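Local coordinates for glycogen synthase (Cyanobacterium sp. CLg1, PDB 6GNF), which binds adenosine-5'-diphosphate and a glycan at the cleft between two Rossmann-like domains, as a glycosyltransferase of the GT-B fold in the starch and glycogen synthase family, at residues Ala370-Leu375 with Val382-Ile387; Phe353-Arg358 with Lys363-Ile368; Lys376-Gln381 with Ala494-Met499. One frame throughout, in Å; residues are numbered along the deposited sequence.

Contact 1 (Ala370-Leu375 with Val382-Ile387); sequences AAMPKL and VVILGI. With ADP (adenosine-5'-diphosphate), chain F.
Met372 and Leu375, one helical turn apart, point their apolar ends at Val382 and Ile384, alternate residues of the parallel strand that follows in the chain. The contact joins the helical part of a beta-alpha-beta crossover to the second strand of that unit, and across the two segments it is made by methyl groups alone, the end methyl of Met372 included. Met372 starts to one side of the strand; its CG stands anti to the carbonyl carbon (chi1 -70°), and a bend at chi2 (-72°) carries the methyl group inward. There CE meets Ile384 CD1 tip to tip at 3.9 Å and lies 4.3 Å from Val382 CG1. A long, flexible methionine suits this place because its end can bridge two strand residues at once. Leu375 is shorter and starts toward the strand; its side chain crosses that of Val382 at about a right angle, with CD1 4.2 Å from Val382 CG2. Beta-branched valine and isoleucine favour the extended backbone and present compact methyl surfaces to the helix.

A second kind of contact begins where the strand ends, at adenosine-5'-diphosphate. Leu385 CD2 lies 3.7 Å from N1 of the adenine, an apolar neighbour suited to a flat base. Gly386, with no side chain, lets its CA come within 3.6 Å of N6.

On the outer side of the helical turn, Lys374 forms a salt bridge with Asp493 of helix 485-503, and Ala371 packs on Val492 of the same helix. Helix 390-402 adds Val399 beside Met372 and Leu396 beside Ile384. Val383 faces away from this contact to pack on Ile420 of helix 414-423, while the strand's backbone pairs with strands 352-356 and 406-409 to its two sides.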
loop_
_atom_site.group_PDB
_atom_site.type_symbol
_atom_site.label_atom_id
_atom_site.label_comp_id
_atom_site.label_asym_id
_atom_site.label_seq_id
_atom_site.Cartn_x
_atom_site.Cartn_y
_atom_site.Cartn_z
ATOM N N ALA A 370 11.118 -19.270 -10.052
ATOM C CA ALA A 370 11.343 -20.694 -9.795
ATOM C C ALA A 370 10.455 -21.590 -10.662
ATOM O O ALA A 370 10.790 -22.752 -10.895
ATOM C CB ALA A 370 11.128 -21.009 -8.323
ATOM N N ALA A 371 9.338 -21.050 -11.148
ATOM C CA ALA A 371 8.377 -21.826 -11.933
ATOM C C ALA A 371 8.781 -22.020 -13.393
ATOM O O ALA A 371 8.149 -22.806 -14.099
ATOM C CB ALA A 371 7.004 -21.169 -11.869
ATOM N N MET A 372 9.825 -21.320 -13.839
ATOM C CA MET A 372 10.187 -21.274 -15.266
ATOM C C MET A 372 10.365 -22.640 -15.931
ATOM O O MET A 372 9.849 -22.848 -17.029
ATOM C CB MET A 372 11.441 -20.418 -15.481
ATOM C CG MET A 372 11.213 -18.930 -15.257
ATOM S SD MET A 372 10.241 -18.171 -16.575
ATOM C CE MET A 372 9.527 -16.773 -15.712
ATOM N N PRO A 373 11.067 -23.580 -15.268
ATOM C CA PRO A 373 11.226 -24.904 -15.883
ATOM C C PRO A 373 9.894 -25.575 -16.224
ATOM O O PRO A 373 9.784 -26.217 -17.269
ATOM C CB PRO A 373 11.979 -25.705 -14.815
ATOM C CG PRO A 373 12.681 -24.676 -13.990
ATOM C CD PRO A 373 11.764 -23.494 -13.970
ATOM N N LYS A 374 8.887 -25.398 -15.372
ATOM C CA LYS A 374 7.566 -25.979 -15.611
ATOM C C LYS A 374 6.699 -25.148 -16.558
ATOM O O LYS A 374 5.717 -25.650 -17.094
ATOM C CB LYS A 374 6.812 -26.157 -14.293
ATOM C CG LYS A 374 7.386 -27.226 -13.372
ATOM C CD LYS A 374 6.286 -27.863 -12.532
ATOM C CE LYS A 374 6.836 -28.819 -11.486
ATOM N NZ LYS A 374 7.260 -28.084 -10.264
ATOM N N LEU A 375 7.021 -23.870 -16.712
ATOM C CA LEU A 375 6.164 -22.960 -17.479
ATOM C C LEU A 375 6.200 -23.187 -18.990
ATOM O O LEU A 375 5.207 -22.946 -19.688
ATOM C CB LEU A 375 6.512 -21.501 -17.170
ATOM C CG LEU A 375 6.078 -20.975 -15.801
ATOM C CD1 LEU A 375 6.548 -19.540 -15.622
ATOM C CD2 LEU A 375 4.570 -21.075 -15.615
ATOM N N VAL A 382 5.555 -14.703 -20.367
ATOM C CA VAL A 382 5.547 -14.097 -19.038
ATOM C C VAL A 382 6.441 -12.869 -19.017
ATOM O O VAL A 382 7.595 -12.919 -19.434
ATOM C CB VAL A 382 6.047 -15.069 -17.944
ATOM C CG1 VAL A 382 5.993 -14.403 -16.576
ATOM C CG2 VAL A 382 5.226 -16.350 -17.947
ATOM N N VAL A 383 5.900 -11.767 -18.517
ATOM C CA VAL A 383 6.664 -10.543 -18.348
ATOM C C VAL A 383 6.622 -10.168 -16.876
ATOM O O VAL A 383 5.555 -10.194 -16.265
ATOM C CB VAL A 383 6.091 -9.404 -19.207
ATOM C CG1 VAL A 383 6.876 -8.123 -18.986
ATOM C CG2 VAL A 383 6.120 -9.800 -20.677
ATOM N N ILE A 384 7.788 -9.851 -16.310
ATOM C CA ILE A 384 7.917 -9.586 -14.877
ATOM C C ILE A 384 8.631 -8.260 -14.626
ATOM O O ILE A 384 9.764 -8.070 -15.055
ATOM C CB ILE A 384 8.713 -10.705 -14.177
ATOM C CG1 ILE A 384 8.246 -12.087 -14.629
ATOM C CG2 ILE A 384 8.578 -10.581 -12.667
ATOM C CD1 ILE A 384 9.190 -13.200 -14.233
ATOM N N LEU A 385 7.962 -7.351 -13.929
ATOM C CA LEU A 385 8.505 -6.028 -13.645
ATOM C C LEU A 385 8.505 -5.770 -12.138
ATOM O O LEU A 385 7.454 -5.806 -11.509
ATOM C CB LEU A 385 7.672 -4.959 -14.363
ATOM C CG LEU A 385 8.018 -3.488 -14.091
ATOM C CD1 LEU A 385 9.407 -3.152 -14.621
ATOM C CD2 LEU A 385 6.971 -2.565 -14.698
ATOM N N GLY A 386 9.676 -5.471 -11.578
ATOM C CA GLY A 386 9.801 -5.216 -10.141
ATOM C C GLY A 386 11.195 -4.848 -9.656
ATOM O O GLY A 386 12.182 -5.086 -10.342
ATOM N N ILE A 387 11.258 -4.265 -8.462
ATOM C CA ILE A 387 12.523 -3.986 -7.771
ATOM C C ILE A 387 12.477 -4.438 -6.302
ATOM O O ILE A 387 11.412 -4.462 -5.684
ATOM C CB ILE A 387 12.891 -2.485 -7.827
ATOM C CG1 ILE A 387 11.741 -1.610 -7.316
ATOM C CG2 ILE A 387 13.256 -2.096 -9.245
ATOM C CD1 ILE A 387 12.171 -0.219 -6.908
HETATM P PB ADP F . 1.813 -2.833 -2.631
HETATM O O1B ADP F . 1.633 -3.978 -1.668
HETATM O O2B ADP F . 1.102 -1.578 -2.208
HETATM O O3B ADP F . 3.235 -2.651 -3.090
HETATM P PA ADP F . -0.321 -2.697 -4.565
HETATM O O1A ADP F . -1.334 -2.340 -3.486
HETATM O O2A ADP F . -0.714 -3.578 -5.743
HETATM O O3A ADP F . 1.013 -3.363 -3.930
HETATM O "O5'" ADP F . 0.288 -1.326 -5.168
HETATM C "C5'" ADP F . 1.558 -1.296 -5.829
HETATM C "C4'" ADP F . 1.491 -0.233 -6.920
HETATM O "O4'" ADP F . 2.782 0.089 -7.440
HETATM C "C3'" ADP F . 0.666 -0.726 -8.090
HETATM O "O3'" ADP F . -0.180 0.349 -8.510
HETATM C "C2'" ADP F . 1.682 -1.112 -9.141
HETATM O "O2'" ADP F . 1.142 -0.829 -10.428
HETATM C "C1'" ADP F . 2.893 -0.251 -8.824
HETATM N N9 ADP F . 4.228 -0.879 -9.021
HETATM C C8 ADP F . 4.801 -1.822 -8.243
HETATM N N7 ADP F . 6.045 -2.144 -8.694
HETATM C C5 ADP F . 6.287 -1.385 -9.777
HETATM C C6 ADP F . 7.393 -1.207 -10.740
HETATM N N6 ADP F . 8.528 -1.925 -10.639
HETATM N N1 ADP F . 7.236 -0.305 -11.733
HETATM C C2 ADP F . 6.117 0.425 -11.868
HETATM N N3 ADP F . 5.074 0.313 -11.025
HETATM C C4 ADP F . 5.094 -0.549 -9.981
#

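Contact 2 (Phe353-Arg358 with Lys363-Ile368); sequences FGFIGR and KGADVI. With ADP (adenosine-5'-diphosphate), chain F; AC1 (4,6-dideoxy-4-{[(1S,4R,5S,6S)-4,5,6-trihydroxy-3-(hydroxymethyl)cyclohex-2-en-1-yl]amino}-alpha-D-glucopyranose), chain D.
Lys363 and Arg358 converge through one bend each: chi2 of the lysine (-71°) and chi3 of the arginine (-73°) turn both chains to the diphosphate of ADP. They flank the strand-loop-helix turn that opens a Rossmann-like beta-alpha-beta unit, where the carboxy end of a parallel strand meets a nucleotide. Deeper in the turn, Phe355 packs against the start of the helix. Its CD2 is 3.5 Å from Ile368 CD1 and its CZ 4.0 Å from Ala365 CB, while Lys363 CB sits at the ring's edge, in its plane. Alanine is small enough to let the ring come close, and Gly357 leaves room beside CZ. Gly364, at the N-cap, takes a positive phi that glycine tolerates easily.

The lysine's first carbons pack against the carbonyl oxygen of Arg358, with Lys363 CB 3.5 Å from Arg358 O. Its ammonium group grips two oxygens of ADP, NZ reaching O3A at 2.8 Å and O1B at 2.9 Å, and it has a salt bridge to Glu434. The diphosphate probably offsets the charge of both basic groups. In the guanidinium, NH1 has a salt bridge to Glu360 and NH2 a hydrogen bond to Gln362. Its NH2 gives a bond of 3.0 Å to O1B of ADP, and NE points nearly straight at O3B, 2.9 Å away with an N-H...O angle of 168°.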
loop_
_atom_site.group_PDB
_atom_site.type_symbol
_atom_site.label_atom_id
_atom_site.label_comp_id
_atom_site.label_asym_id
_atom_site.label_seq_id
_atom_site.Cartn_x
_atom_site.Cartn_y
_atom_site.Cartn_z
ATOM N N PHE A 353 1.111 -13.486 -19.724
ATOM C CA PHE A 353 0.932 -13.177 -18.302
ATOM C C PHE A 353 1.879 -12.056 -17.885
ATOM O O PHE A 353 3.056 -12.073 -18.230
ATOM C CB PHE A 353 1.245 -14.406 -17.448
ATOM C CG PHE A 353 0.248 -15.519 -17.588
ATOM C CD1 PHE A 353 0.364 -16.446 -18.607
ATOM C CD2 PHE A 353 -0.796 -15.650 -16.682
ATOM C CE1 PHE A 353 -0.550 -17.480 -18.732
ATOM C CE2 PHE A 353 -1.716 -16.679 -16.800
ATOM C CZ PHE A 353 -1.594 -17.598 -17.826
ATOM N N GLY A 354 1.366 -11.087 -17.133
ATOM C CA GLY A 354 2.170 -9.959 -16.670
ATOM C C GLY A 354 2.183 -9.828 -15.156
ATOM O O GLY A 354 1.140 -9.920 -14.508
ATOM N N PHE A 355 3.370 -9.609 -14.593
ATOM C CA PHE A 355 3.523 -9.345 -13.164
ATOM C C PHE A 355 4.157 -7.977 -12.959
ATOM O O PHE A 355 5.132 -7.625 -13.621
ATOM C CB PHE A 355 4.387 -10.422 -12.499
ATOM C CG PHE A 355 4.785 -10.092 -11.084
ATOM C CD1 PHE A 355 5.899 -9.305 -10.824
ATOM C CD2 PHE A 355 4.044 -10.568 -10.008
ATOM C CE1 PHE A 355 6.264 -8.993 -9.524
ATOM C CE2 PHE A 355 4.409 -10.270 -8.709
ATOM C CZ PHE A 355 5.521 -9.478 -8.467
ATOM N N ILE A 356 3.594 -7.200 -12.049
ATOM C CA ILE A 356 4.184 -5.932 -11.655
ATOM C C ILE A 356 4.139 -5.857 -10.143
ATOM O O ILE A 356 3.063 -5.898 -9.562
ATOM C CB ILE A 356 3.416 -4.726 -12.227
ATOM C CG1 ILE A 356 3.180 -4.888 -13.730
ATOM C CG2 ILE A 356 4.185 -3.441 -11.953
ATOM C CD1 ILE A 356 2.183 -3.900 -14.296
ATOM N N GLY A 357 5.292 -5.771 -9.493
ATOM C CA GLY A 357 5.296 -5.631 -8.040
ATOM C C GLY A 357 6.657 -5.689 -7.398
ATOM O O GLY A 357 7.625 -6.093 -8.019
ATOM N N ARG A 358 6.711 -5.266 -6.138
ATOM C CA ARG A 358 7.920 -5.356 -5.318
ATOM C C ARG A 358 8.455 -6.782 -5.365
ATOM O O ARG A 358 7.679 -7.741 -5.366
ATOM C CB ARG A 358 7.620 -4.942 -3.869
ATOM C CG ARG A 358 7.261 -3.467 -3.716
ATOM C CD ARG A 358 6.955 -3.052 -2.280
ATOM N NE ARG A 358 5.665 -3.550 -1.788
ATOM C CZ ARG A 358 5.500 -4.521 -0.881
ATOM N NH1 ARG A 358 6.542 -5.146 -0.326
ATOM N NH2 ARG A 358 4.279 -4.885 -0.523
ATOM N N LYS A 363 4.835 -10.722 -2.411
ATOM C CA LYS A 363 4.298 -10.735 -3.784
ATOM C C LYS A 363 4.572 -12.004 -4.588
ATOM O O LYS A 363 3.965 -12.209 -5.634
ATOM C CB LYS A 363 4.829 -9.527 -4.560
ATOM C CG LYS A 363 4.489 -8.176 -3.940
ATOM C CD LYS A 363 3.015 -7.841 -4.077
ATOM C CE LYS A 363 2.675 -6.562 -3.333
ATOM N NZ LYS A 363 1.250 -6.159 -3.524
ATOM N N GLY A 364 5.479 -12.853 -4.113
ATOM C CA GLY A 364 5.721 -14.144 -4.749
ATOM C C GLY A 364 6.428 -14.097 -6.088
ATOM O O GLY A 364 6.285 -15.022 -6.891
ATOM N N ALA A 365 7.224 -13.057 -6.320
ATOM C CA ALA A 365 8.052 -12.972 -7.519
ATOM C C ALA A 365 9.039 -14.137 -7.583
ATOM O O ALA A 365 9.319 -14.672 -8.668
ATOM C CB ALA A 365 8.793 -11.645 -7.562
ATOM N N ASP A 366 9.542 -14.556 -6.423
ATOM C CA ASP A 366 10.438 -15.719 -6.347
ATOM C C ASP A 366 9.784 -17.011 -6.864
ATOM O O ASP A 366 10.465 -17.873 -7.418
ATOM C CB ASP A 366 11.004 -15.904 -4.924
ATOM C CG ASP A 366 9.933 -16.218 -3.877
ATOM O OD1 ASP A 366 8.820 -15.635 -3.915
ATOM O OD2 ASP A 366 10.222 -17.048 -2.988
ATOM N N VAL A 367 8.469 -17.117 -6.689
ATOM C CA VAL A 367 7.689 -18.251 -7.191
ATOM C C VAL A 367 7.667 -18.265 -8.721
ATOM O O VAL A 367 7.830 -19.327 -9.347
ATOM C CB VAL A 367 6.234 -18.209 -6.664
ATOM C CG1 VAL A 367 5.386 -19.303 -7.297
ATOM C CG2 VAL A 367 6.210 -18.310 -5.143
ATOM N N ILE A 368 7.483 -17.089 -9.323
ATOM C CA ILE A 368 7.407 -16.988 -10.784
ATOM C C ILE A 368 8.733 -17.408 -11.407
ATOM O O ILE A 368 8.758 -18.213 -12.337
ATOM C CB ILE A 368 7.037 -15.567 -11.265
ATOM C CG1 ILE A 368 5.682 -15.136 -10.700
ATOM C CG2 ILE A 368 6.978 -15.521 -12.790
ATOM C CD1 ILE A 368 5.329 -13.690 -10.984
HETATM P PB ADP F . 1.813 -2.833 -2.631
HETATM O O1B ADP F . 1.633 -3.978 -1.668
HETATM O O2B ADP F . 1.102 -1.578 -2.208
HETATM O O3B ADP F . 3.235 -2.651 -3.090
HETATM P PA ADP F . -0.321 -2.697 -4.565
HETATM O O1A ADP F . -1.334 -2.340 -3.486
HETATM O O2A ADP F . -0.714 -3.578 -5.743
HETATM O O3A ADP F . 1.013 -3.363 -3.930
HETATM O "O5'" ADP F . 0.288 -1.326 -5.168
HETATM C "C5'" ADP F . 1.558 -1.296 -5.829
HETATM C "C4'" ADP F . 1.491 -0.233 -6.920
HETATM O "O4'" ADP F . 2.782 0.089 -7.440
HETATM C "C3'" ADP F . 0.666 -0.726 -8.090
HETATM O "O3'" ADP F . -0.180 0.349 -8.510
HETATM C "C2'" ADP F . 1.682 -1.112 -9.141
HETATM O "O2'" ADP F . 1.142 -0.829 -10.428
HETATM C "C1'" ADP F . 2.893 -0.251 -8.824
HETATM N N9 ADP F . 4.228 -0.879 -9.021
HETATM C C8 ADP F . 4.801 -1.822 -8.243
HETATM N N7 ADP F . 6.045 -2.144 -8.694
HETATM C C5 ADP F . 6.287 -1.385 -9.777
HETATM C C6 ADP F . 7.393 -1.207 -10.740
HETATM N N6 ADP F . 8.528 -1.925 -10.639
HETATM N N1 ADP F . 7.236 -0.305 -11.733
HETATM C C2 ADP F . 6.117 0.425 -11.868
HETATM N N3 ADP F . 5.074 0.313 -11.025
HETATM C C4 ADP F . 5.094 -0.549 -9.981
HETATM C C1 AC1 D . 4.282 0.633 2.866
HETATM O O2 AC1 D . 2.947 0.776 4.899
HETATM C C2 AC1 D . 2.874 0.652 3.464
HETATM C C4A AC1 D . -2.648 -2.557 -0.172
HETATM C C3 AC1 D . 2.072 -0.589 3.068
HETATM O O3 AC1 D . 0.729 -0.384 3.519
HETATM C C4 AC1 D . 2.117 -0.840 1.544
HETATM N N4A AC1 D . 1.353 -2.025 1.086
HETATM C C5 AC1 D . 3.600 -0.930 1.152
HETATM O O5 AC1 D . 4.254 0.305 1.469
HETATM C C6 AC1 D . 3.815 -1.191 -0.330
HETATM C C1B AC1 D . -0.075 -2.262 1.314
HETATM C C2B AC1 D . -0.603 -3.633 0.797
HETATM O O2B AC1 D . 0.422 -4.503 0.328
HETATM C C3B AC1 D . -1.575 -3.588 -0.361
HETATM O O3B AC1 D . -2.223 -4.855 -0.475
HETATM O O4 AC1 D . -3.356 -2.481 -1.414
HETATM C C5B AC1 D . -2.050 -1.221 0.185
HETATM C C7B AC1 D . -0.885 -1.097 0.800
HETATM C C6B AC1 D . -2.833 0.015 -0.128
HETATM O O6B AC1 D . -4.079 -0.099 0.563
#

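Contact 3 (Lys376-Gln381 with Ala494-Met499); sequences KQLNCQ and AMIVGM
Leu378 CD1 lies 4.1 Å from the terminal methyl of Met499, CE, the two side chains crossing at about a right angle. The same CD1 approaches Ile496 CG2 at 4.4 Å, so one leucine branch serves two residues of the facing helix. Because Ile496 and Met499 are three positions apart, they lie on one side of that helix. The third member of the first shell is Cys380, whose SG stands 4.4 Å from Met499 CE; its small, weakly polar thiol fits a buried place beside a methyl group. Methionine suits the middle of this cluster, since the bend at chi3 (73°) turns CE aside, where both Leu378 and Cys380 can meet it.

The backbone of the loop sets these side chains. Residues 376-378 make a 3-10 turn, closed by a weak bond from Asn379 N to Lys376 O, and Asn379 then adopts the left-handed conformation (positive phi), which asparagine accepts more readily than most residues. After this turn, Cys380 again points toward the same helix. Gln381, next in line, has both ends of its buried amide held: OE1 by Gln339 and NE2 by the carbonyl of Thr345.

Farther out, Phe353 of strand 352-356 packs against both Cys380 and Met499, and Leu375 of helix 372-375 also touches Met499. Leu378 reaches on to Lys500 and Leu503. Helix 485-503, far along the chain from the loop, thus packs against the connection between helix 372-375 and strand 381-385.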
loop_
_atom_site.group_PDB
_atom_site.type_symbol
_atom_site.label_atom_id
_atom_site.label_comp_id
_atom_site.label_asym_id
_atom_site.label_seq_id
_atom_site.Cartn_x
_atom_site.Cartn_y
_atom_site.Cartn_z
ATOM N N LYS A 376 7.334 -23.649 -19.507
ATOM C CA LYS A 376 7.470 -23.835 -20.950
ATOM C C LYS A 376 6.379 -24.754 -21.506
ATOM O O LYS A 376 5.926 -24.577 -22.636
ATOM C CB LYS A 376 8.852 -24.380 -21.315
ATOM C CG LYS A 376 9.192 -24.144 -22.775
ATOM C CD LYS A 376 10.635 -24.477 -23.114
ATOM C CE LYS A 376 10.988 -23.953 -24.499
ATOM N NZ LYS A 376 12.158 -24.651 -25.101
ATOM N N GLN A 377 5.956 -25.721 -20.694
ATOM C CA GLN A 377 4.888 -26.653 -21.056
ATOM C C GLN A 377 3.551 -25.966 -21.364
ATOM O O GLN A 377 2.746 -26.493 -22.129
ATOM C CB GLN A 377 4.689 -27.675 -19.922
ATOM C CG GLN A 377 5.879 -28.599 -19.662
ATOM C CD GLN A 377 6.238 -29.503 -20.843
ATOM O OE1 GLN A 377 5.584 -29.484 -21.887
ATOM N NE2 GLN A 377 7.271 -30.319 -20.667
ATOM N N LEU A 378 3.321 -24.791 -20.777
ATOM C CA LEU A 378 2.031 -24.106 -20.902
ATOM C C LEU A 378 1.835 -23.333 -22.208
ATOM O O LEU A 378 0.715 -22.915 -22.500
ATOM C CB LEU A 378 1.828 -23.149 -19.731
ATOM C CG LEU A 378 1.957 -23.724 -18.320
ATOM C CD1 LEU A 378 1.552 -22.664 -17.308
ATOM C CD2 LEU A 378 1.115 -24.978 -18.144
ATOM N N ASN A 379 2.909 -23.127 -22.970
ATOM C CA ASN A 379 2.860 -22.364 -24.229
ATOM C C ASN A 379 2.313 -20.959 -24.033
ATOM O O ASN A 379 1.337 -20.554 -24.667
ATOM C CB ASN A 379 2.037 -23.093 -25.295
ATOM C CG ASN A 379 2.652 -24.406 -25.708
ATOM O OD1 ASN A 379 2.034 -25.462 -25.586
ATOM N ND2 ASN A 379 3.879 -24.349 -26.213
ATOM N N CYS A 380 2.946 -20.223 -23.132
ATOM C CA CYS A 380 2.545 -18.855 -22.824
ATOM C C CYS A 380 3.769 -17.960 -22.730
ATOM O O CYS A 380 4.901 -18.435 -22.804
ATOM C CB CYS A 380 1.781 -18.819 -21.500
ATOM S SG CYS A 380 2.753 -19.339 -20.067
ATOM N N GLN A 381 3.530 -16.663 -22.585
ATOM C CA GLN A 381 4.599 -15.706 -22.356
ATOM C C GLN A 381 4.436 -15.088 -20.976
ATOM O O GLN A 381 3.322 -14.994 -20.465
ATOM C CB GLN A 381 4.605 -14.639 -23.450
ATOM C CG GLN A 381 5.129 -15.166 -24.778
ATOM C CD GLN A 381 5.060 -14.149 -25.900
ATOM O OE1 GLN A 381 4.641 -13.011 -25.695
ATOM N NE2 GLN A 381 5.465 -14.560 -27.099
ATOM N N ALA A 494 1.070 -24.439 -6.967
ATOM C CA ALA A 494 -0.164 -23.735 -6.620
ATOM C C ALA A 494 -0.490 -22.613 -7.616
ATOM O O ALA A 494 -1.654 -22.407 -7.972
ATOM C CB ALA A 494 -0.064 -23.184 -5.210
ATOM N N MET A 495 0.539 -21.901 -8.068
ATOM C CA MET A 495 0.364 -20.831 -9.050
ATOM C C MET A 495 -0.092 -21.411 -10.382
ATOM O O MET A 495 -1.038 -20.927 -10.989
ATOM C CB MET A 495 1.677 -20.058 -9.237
ATOM C CG MET A 495 1.610 -18.926 -10.255
ATOM S SD MET A 495 3.188 -18.077 -10.465
ATOM C CE MET A 495 4.117 -19.313 -11.365
ATOM N N ILE A 496 0.581 -22.466 -10.817
ATOM C CA ILE A 496 0.317 -23.075 -12.121
ATOM C C ILE A 496 -1.098 -23.654 -12.231
ATOM O O ILE A 496 -1.698 -23.627 -13.304
ATOM C CB ILE A 496 1.386 -24.135 -12.452
ATOM C CG1 ILE A 496 2.720 -23.431 -12.737
ATOM C CG2 ILE A 496 0.976 -24.982 -13.649
ATOM C CD1 ILE A 496 3.932 -24.333 -12.653
ATOM N N VAL A 497 -1.635 -24.167 -11.128
ATOM C CA VAL A 497 -3.031 -24.607 -11.096
ATOM C C VAL A 497 -3.958 -23.471 -11.534
ATOM O O VAL A 497 -4.856 -23.683 -12.358
ATOM C CB VAL A 497 -3.434 -25.140 -9.696
ATOM C CG1 VAL A 497 -4.949 -25.224 -9.543
ATOM C CG2 VAL A 497 -2.807 -26.508 -9.458
ATOM N N GLY A 498 -3.729 -22.272 -10.999
ATOM C CA GLY A 498 -4.517 -21.102 -11.376
ATOM C C GLY A 498 -4.323 -20.710 -12.827
ATOM O O GLY A 498 -5.289 -20.415 -13.530
ATOM N N MET A 499 -3.080 -20.742 -13.289
ATOM C CA MET A 499 -2.771 -20.372 -14.673
ATOM C C MET A 499 -3.437 -21.330 -15.658
ATOM O O MET A 499 -3.967 -20.903 -16.682
ATOM C CB MET A 499 -1.255 -20.340 -14.899
ATOM C CG MET A 499 -0.553 -19.241 -14.116
ATOM S SD MET A 499 1.240 -19.395 -14.134
ATOM C CE MET A 499 1.601 -18.893 -15.814
#

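Overall arrangement
Contacts 1 and 2 lie within the beta-alpha-beta unit of strand 352-356, helices 365-370 and 372-375, and strand 381-385; contact 3 joins its loop 376-381 to helix 485-503. With centres about 7 Å apart, contacts 1 and 2 share neighbouring strands: Val383 O and Phe355 N, 2.8 Å apart, are probably hydrogen-bonded, and Ile384 CG2 packs on Phe355 CD1. Both reach ADP, contact 1 at the adenine, contact 2 at adenine and diphosphate. Contact 3 lies farther from the chain's centre, about 10 Å from contact 1 and 13 Å from contact 2, centre to centre. Its helix meets both, with Met495 CE 3.5 Å from Ala371 CB and Met495 SD 3.9 Å from Ile368 CG1.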